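Local coordinates for protein predicted HD superfamily hydrolase (PDB 2PQ7) that binds two iron(III) ions in an all-helical HD domain and is probably a metal-dependent hydrolase, at residues A[39-44]-A[130-135]; A[135-140]-A[197-202]. All blocks are in the same frame, centred on the assembly; numbering follows the deposited sequence. Where two conformers were deposited one is given.

Interaction 1: A[39-44]-A[130-135]. With FE (Fe (III) ion), chain C.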
loop_
_atom_site.group_PDB
_atom_site.type_symbol
_atom_site.label_atom_id
_atom_site.label_comp_id
_atom_site.label_asym_id
_atom_site.label_seq_id
_atom_site.Cartn_x
_atom_site.Cartn_y
_atom_site.Cartn_z
ATOM N N PHE A 39 14.470 -13.390 3.958
ATOM C CA PHE A 39 13.938 -13.462 5.302
ATOM C C PHE A 39 12.427 -13.633 5.304
ATOM O O PHE A 39 11.905 -14.402 6.093
ATOM C CB PHE A 39 14.323 -12.223 6.091
ATOM C CG PHE A 39 15.798 -12.052 6.256
ATOM C CD1 PHE A 39 16.614 -13.145 6.499
ATOM C CD2 PHE A 39 16.368 -10.795 6.196
ATOM C CE1 PHE A 39 17.980 -12.997 6.654
ATOM C CE2 PHE A 39 17.733 -10.630 6.378
ATOM C CZ PHE A 39 18.542 -11.743 6.611
ATOM N N ARG A 40 11.725 -12.984 4.378
ATOM C CA ARG A 40 10.264 -13.159 4.316
ATOM C C ARG A 40 9.899 -14.590 3.901
ATOM O O ARG A 40 8.918 -15.166 4.370
ATOM C CB ARG A 40 9.648 -12.114 3.388
ATOM C CG ARG A 40 9.799 -10.691 3.959
ATOM C CD ARG A 40 8.964 -9.707 3.223
ATOM N NE ARG A 40 9.258 -9.679 1.799
ATOM C CZ ARG A 40 10.193 -8.925 1.201
ATOM N NH1 ARG A 40 10.943 -8.069 1.855
ATOM N NH2 ARG A 40 10.378 -9.060 -0.082
ATOM N N VAL A 41 10.681 -15.150 2.974
ATOM C CA VAL A 41 10.462 -16.553 2.538
ATOM C C VAL A 41 10.689 -17.506 3.716
ATOM O O VAL A 41 9.938 -18.462 3.936
ATOM C CB VAL A 41 11.320 -16.900 1.303
ATOM C CG1 VAL A 41 11.165 -18.422 0.936
ATOM C CG2 VAL A 41 10.863 -16.077 0.132
HETATM N N MSE A 42 11.727 -17.272 4.499
HETATM C CA MSE A 42 11.928 -18.120 5.623
HETATM C C MSE A 42 10.779 -17.987 6.650
HETATM O O MSE A 42 10.358 -18.987 7.221
HETATM C CB MSE A 42 13.292 -17.913 6.211
HETATM C CG MSE A 42 13.510 -18.841 7.351
HETATM SE SE MSE A 42 13.052 -17.925 8.957
HETATM C CE MSE A 42 14.477 -17.133 8.947
ATOM N N GLU A 43 10.250 -16.781 6.842
ATOM C CA GLU A 43 9.089 -16.612 7.736
ATOM C C GLU A 43 7.906 -17.407 7.206
ATOM O O GLU A 43 7.229 -18.105 7.982
ATOM C CB GLU A 43 8.714 -15.130 7.885
ATOM C CG GLU A 43 9.774 -14.330 8.615
ATOM C CD GLU A 43 9.974 -14.769 10.062
ATOM O OE1 GLU A 43 9.034 -15.362 10.643
ATOM O OE2 GLU A 43 11.069 -14.500 10.615
ATOM N N ASN A 44 7.646 -17.342 5.902
ATOM C CA ASN A 44 6.559 -18.104 5.286
ATOM C C ASN A 44 6.795 -19.603 5.440
ATOM O O ASN A 44 5.888 -20.367 5.769
ATOM C CB ASN A 44 6.461 -17.799 3.821
ATOM C CG ASN A 44 6.107 -16.371 3.517
ATOM O OD1 ASN A 44 5.578 -15.649 4.366
ATOM N ND2 ASN A 44 6.375 -15.964 2.297
ATOM N N ASP A 130 6.190 -22.854 -2.273
ATOM C CA ASP A 130 5.077 -22.111 -1.783
ATOM C C ASP A 130 5.526 -20.850 -1.051
ATOM O O ASP A 130 4.951 -19.770 -1.240
ATOM C CB ASP A 130 4.237 -22.933 -0.802
ATOM C CG ASP A 130 3.361 -23.980 -1.464
ATOM O OD1 ASP A 130 3.264 -24.039 -2.736
ATOM O OD2 ASP A 130 2.713 -24.732 -0.683
ATOM N N ALA A 131 6.474 -21.004 -0.155
ATOM C CA ALA A 131 6.993 -19.919 0.668
ATOM C C ALA A 131 7.576 -18.779 -0.183
ATOM O O ALA A 131 7.403 -17.571 0.124
ATOM C CB ALA A 131 8.044 -20.463 1.605
ATOM N N ASP A 132 8.259 -19.168 -1.250
ATOM C CA ASP A 132 8.889 -18.228 -2.186
ATOM C C ASP A 132 7.789 -17.483 -2.932
ATOM O O ASP A 132 7.766 -16.232 -2.964
ATOM C CB ASP A 132 9.752 -19.013 -3.157
ATOM C CG ASP A 132 10.632 -18.139 -4.044
ATOM O OD1 ASP A 132 11.211 -17.146 -3.522
ATOM O OD2 ASP A 132 10.756 -18.483 -5.240
ATOM N N ARG A 133 6.835 -18.239 -3.479
ATOM C CA ARG A 133 5.816 -17.605 -4.320
ATOM C C ARG A 133 4.852 -16.765 -3.526
ATOM O O ARG A 133 4.341 -15.754 -4.050
ATOM C CB ARG A 133 5.083 -18.626 -5.188
ATOM C CG ARG A 133 5.985 -19.339 -6.150
ATOM C CD ARG A 133 5.357 -20.486 -6.885
ATOM N NE ARG A 133 4.234 -19.997 -7.690
ATOM C CZ ARG A 133 2.932 -20.120 -7.400
ATOM N NH1 ARG A 133 2.479 -20.807 -6.348
ATOM N NH2 ARG A 133 2.055 -19.578 -8.232
ATOM N N LEU A 134 4.651 -17.068 -2.238
ATOM C CA LEU A 134 3.748 -16.251 -1.420
ATOM C C LEU A 134 4.272 -14.808 -1.314
ATOM O O LEU A 134 3.500 -13.897 -1.032
ATOM C CB LEU A 134 3.641 -16.783 0.013
ATOM C CG LEU A 134 2.628 -17.884 0.288
ATOM C CD1 LEU A 134 2.817 -18.475 1.712
ATOM C CD2 LEU A 134 1.180 -17.283 0.113
ATOM N N ASP A 135 5.568 -14.609 -1.511
ATOM C CA ASP A 135 6.156 -13.272 -1.375
ATOM C C ASP A 135 5.732 -12.297 -2.474
ATOM O O ASP A 135 5.979 -11.104 -2.340
ATOM C CB ASP A 135 7.682 -13.349 -1.274
ATOM C CG ASP A 135 8.274 -12.087 -0.659
ATOM O OD1 ASP A 135 7.789 -11.658 0.412
ATOM O OD2 ASP A 135 9.229 -11.564 -1.255
HETATM FE FE FE C . 13.210 -16.487 -3.837
HETATM O O HOH W 1 6.039 -13.028 2.041
HETATM O O HOH W 2 13.360 -17.801 -5.435
#

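Interaction 2: A[135-140]-A[197-202]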
loop_
_atom_site.group_PDB
_atom_site.type_symbol
_atom_site.label_atom_id
_atom_site.label_comp_id
_atom_site.label_asym_id
_atom_site.label_seq_id
_atom_site.Cartn_x
_atom_site.Cartn_y
_atom_site.Cartn_z
ATOM N N ASP A 135 5.568 -14.609 -1.511
ATOM C CA ASP A 135 6.156 -13.272 -1.375
ATOM C C ASP A 135 5.732 -12.297 -2.474
ATOM O O ASP A 135 5.979 -11.104 -2.340
ATOM C CB ASP A 135 7.682 -13.349 -1.274
ATOM C CG ASP A 135 8.274 -12.087 -0.659
ATOM O OD1 ASP A 135 7.789 -11.658 0.412
ATOM O OD2 ASP A 135 9.229 -11.564 -1.255
ATOM N N ALA A 136 5.134 -12.786 -3.561
ATOM C CA ALA A 136 4.626 -11.938 -4.621
ATOM C C ALA A 136 3.306 -11.225 -4.253
ATOM O O ALA A 136 2.862 -10.321 -4.975
ATOM C CB ALA A 136 4.430 -12.733 -5.847
ATOM N N ILE A 137 2.677 -11.623 -3.158
ATOM C CA ILE A 137 1.419 -11.029 -2.733
ATOM C C ILE A 137 1.362 -10.616 -1.286
ATOM O O ILE A 137 2.071 -11.119 -0.429
ATOM C CB ILE A 137 0.224 -11.921 -3.037
ATOM C CG1 ILE A 137 0.364 -13.287 -2.381
ATOM C CG2 ILE A 137 0.055 -12.062 -4.541
ATOM C CD1 ILE A 137 -0.751 -14.254 -2.740
ATOM N N GLY A 138 0.482 -9.661 -0.993
ATOM C CA GLY A 138 0.340 -9.183 0.361
ATOM C C GLY A 138 0.686 -7.706 0.505
ATOM O O GLY A 138 0.943 -7.014 -0.490
ATOM N N ALA A 139 0.734 -7.255 1.746
ATOM C CA ALA A 139 0.979 -5.853 2.074
ATOM C C ALA A 139 2.372 -5.390 1.672
ATOM O O ALA A 139 2.546 -4.311 1.103
ATOM C CB ALA A 139 0.766 -5.625 3.534
ATOM N N VAL A 140 3.399 -6.201 1.926
ATOM C CA VAL A 140 4.758 -5.804 1.560
ATOM C C VAL A 140 4.893 -5.726 0.056
ATOM O O VAL A 140 5.517 -4.794 -0.462
ATOM C CB VAL A 140 5.844 -6.732 2.188
ATOM C CG1 VAL A 140 7.227 -6.332 1.710
ATOM C CG2 VAL A 140 5.787 -6.679 3.708
ATOM N N LYS A 197 -4.271 -21.274 1.919
ATOM C CA LYS A 197 -5.044 -20.409 2.803
ATOM C C LYS A 197 -4.370 -19.051 2.962
ATOM O O LYS A 197 -5.035 -18.030 2.974
ATOM C CB LYS A 197 -5.271 -21.044 4.157
ATOM C CG LYS A 197 -6.245 -22.231 4.084
ATOM C CD LYS A 197 -6.812 -22.601 5.444
ATOM C CE LYS A 197 -5.769 -23.123 6.418
ATOM N NZ LYS A 197 -5.228 -24.456 6.021
HETATM N N MSE A 198 -3.050 -19.044 3.115
HETATM C CA MSE A 198 -2.299 -17.795 3.226
HETATM C C MSE A 198 -2.397 -16.983 1.945
HETATM O O MSE A 198 -2.489 -15.745 2.005
HETATM C CB MSE A 198 -0.834 -18.084 3.568
HETATM C CG MSE A 198 -0.644 -18.610 4.983
HETATM SE SE MSE A 198 1.147 -19.343 5.313
HETATM C CE MSE A 198 2.215 -17.783 5.692
ATOM N N ALA A 199 -2.359 -17.660 0.795
ATOM C CA ALA A 199 -2.462 -17.026 -0.499
ATOM C C ALA A 199 -3.862 -16.423 -0.668
ATOM O O ALA A 199 -3.995 -15.286 -1.127
ATOM C CB ALA A 199 -2.195 -18.003 -1.601
ATOM N N GLU A 200 -4.890 -17.173 -0.272
ATOM C CA GLU A 200 -6.258 -16.670 -0.355
ATOM C C GLU A 200 -6.436 -15.410 0.489
ATOM O O GLU A 200 -7.043 -14.429 0.060
ATOM C CB GLU A 200 -7.235 -17.748 0.121
ATOM C CG GLU A 200 -8.694 -17.342 0.065
ATOM N N ASP A 201 -5.899 -15.437 1.692
ATOM C CA ASP A 201 -5.977 -14.335 2.602
ATOM C C ASP A 201 -5.227 -13.103 2.043
ATOM O O ASP A 201 -5.777 -11.978 1.999
ATOM C CB ASP A 201 -5.380 -14.791 3.905
ATOM C CG ASP A 201 -5.335 -13.725 4.946
ATOM O OD1 ASP A 201 -6.395 -13.132 5.296
ATOM O OD2 ASP A 201 -4.231 -13.488 5.476
ATOM N N ARG A 202 -3.980 -13.296 1.630
ATOM C CA ARG A 202 -3.227 -12.188 1.061
ATOM C C ARG A 202 -3.859 -11.643 -0.211
ATOM O O ARG A 202 -3.897 -10.419 -0.392
ATOM C CB ARG A 202 -1.797 -12.607 0.776
ATOM C CG ARG A 202 -1.026 -12.817 2.032
ATOM C CD ARG A 202 0.369 -13.241 1.659
ATOM N NE ARG A 202 1.183 -13.500 2.834
ATOM C CZ ARG A 202 2.511 -13.528 2.829
ATOM N NH1 ARG A 202 3.188 -13.250 1.730
ATOM N NH2 ARG A 202 3.167 -13.712 3.964
HETATM O O HOH W 1 6.039 -13.028 2.041
#

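Interaction 1: A[39-44]-A[130-135]
Asp135 OD1 is held by two groups: Arg40 NE donates to it at 2.8 Å, almost straight at 167°, and water 1 gives it a second hydrogen bond. The other carboxylate oxygen, Asp135 OD2, takes a bond of 3.0 Å from Arg40 NH2, so the guanidinium grips the carboxylate side-on in a two-pronged salt bridge, one nitrogen to each oxygen. Both oxygens use their syn lone pairs, and the two planes lie only 22° apart. A bend at chi3 (-57°) turns the Arg40 guanidinium so that its NE edge faces the acid. Asp135 OD2 also accepts a hydrogen bond from His37 ND1, and His37 binds iron through NE2.

One helical turn further along helix 35-52, Asn44 ND2 donates to the backbone Ala131 O at 2.9 Å, in the carbonyl plane and on a lone pair. The same nitrogen also gives a hydrogen bond to water 1, which thus joins the amide to Asp135. Past the Asn44 bond, on the side away from the Arg40-Asp135 pair, the contact turns apolar, with Val41 CG1 3.8 Å from Ala131 CB. Val41 CG2 lies 3.8 Å from Asp132 OD1, the oxygen that binds iron at 2.1 Å. His37, His66 and Asp67 share this metal, completing the H...HD...D signature of the HD domain, while Asp132 OD2 receives a hydrogen bond from the iron-bound water 2. Helices 35-52 and 123-133 therefore bring a first-shell ligand, Asp132, beside a second-shell pair: Arg40 probably holds Asp135 in place, and Asp135, through its bond to ND1, would help to fix the ring rotation of His37.

Interaction 2: A[135-140]-A[197-202]
Ile137 O accepts a hydrogen bond from Arg202 NH1, 3.2 Å long and bent to 141° at the hydrogen. The nitrogen arrives nearly along the C=O axis, but the oxygen sits 31° out of the guanidinium plane. Arg202 CD passes 3.4 Å from the same Ile137 O, because the arginine chain, extended from CG to NE, runs alongside this carbonyl. Water 1 lies in the guanidinium plane and accepts from Arg202 NH1 at 2.9 Å while donating to Asp135 OD1. The two charged groups are thus bridged by water, not in direct contact; Asp135 has its direct partners in His37 and Arg40.

The segment 135-140 is the short connection between helices 123-133 and 139-147 of this HD-domain protein, and the long C-terminal helix 193-217 packs across it. Gly138 stands at the N-cap position of helix 139-147, with its CA 4.1 Å from Arg202 CB. Glu216 of the second subunit accepts hydrogen bonds from Ala139 N and Val140 N in the first turn of that helix.

Apolar contact comes from one branch of Ile137. With chi1 at 58°, CG1 is set between the backbone N and the carbonyl carbon, and lies 3.9 Å from Arg202 CB. Beyond it, Ile137 CD1 reaches across to the preceding turn of helix 193-217, where it meets the methyl Ala199 CB at 4.2 Å. The same CD1 also lies against the backbone there, 3.8 Å from Ala199 O.

In the fold
Asp135 and water 1 belong to both contacts, whose centres are about 10 Å apart. Arg202 of interaction 2 reaches back into interaction 1, its NH1 2.9 Å from Leu134 O and its NH2 3.1 Å from Asn44 OD1, both weak hydrogen bonds. Leu134 CD2 also packs 3.6 Å from Ala199 N. Interaction 1 supplies the iron ligand Asp132, whereas interaction 2 connects to the metal site through the nearby Asp135 side chain, about 7 Å from an iron and hydrogen-bonded to the ligand His37. From the iron the path runs through His37 and Asp135 to Arg40, and Arg40 and Arg202 both pack on Glu216 of the second subunit.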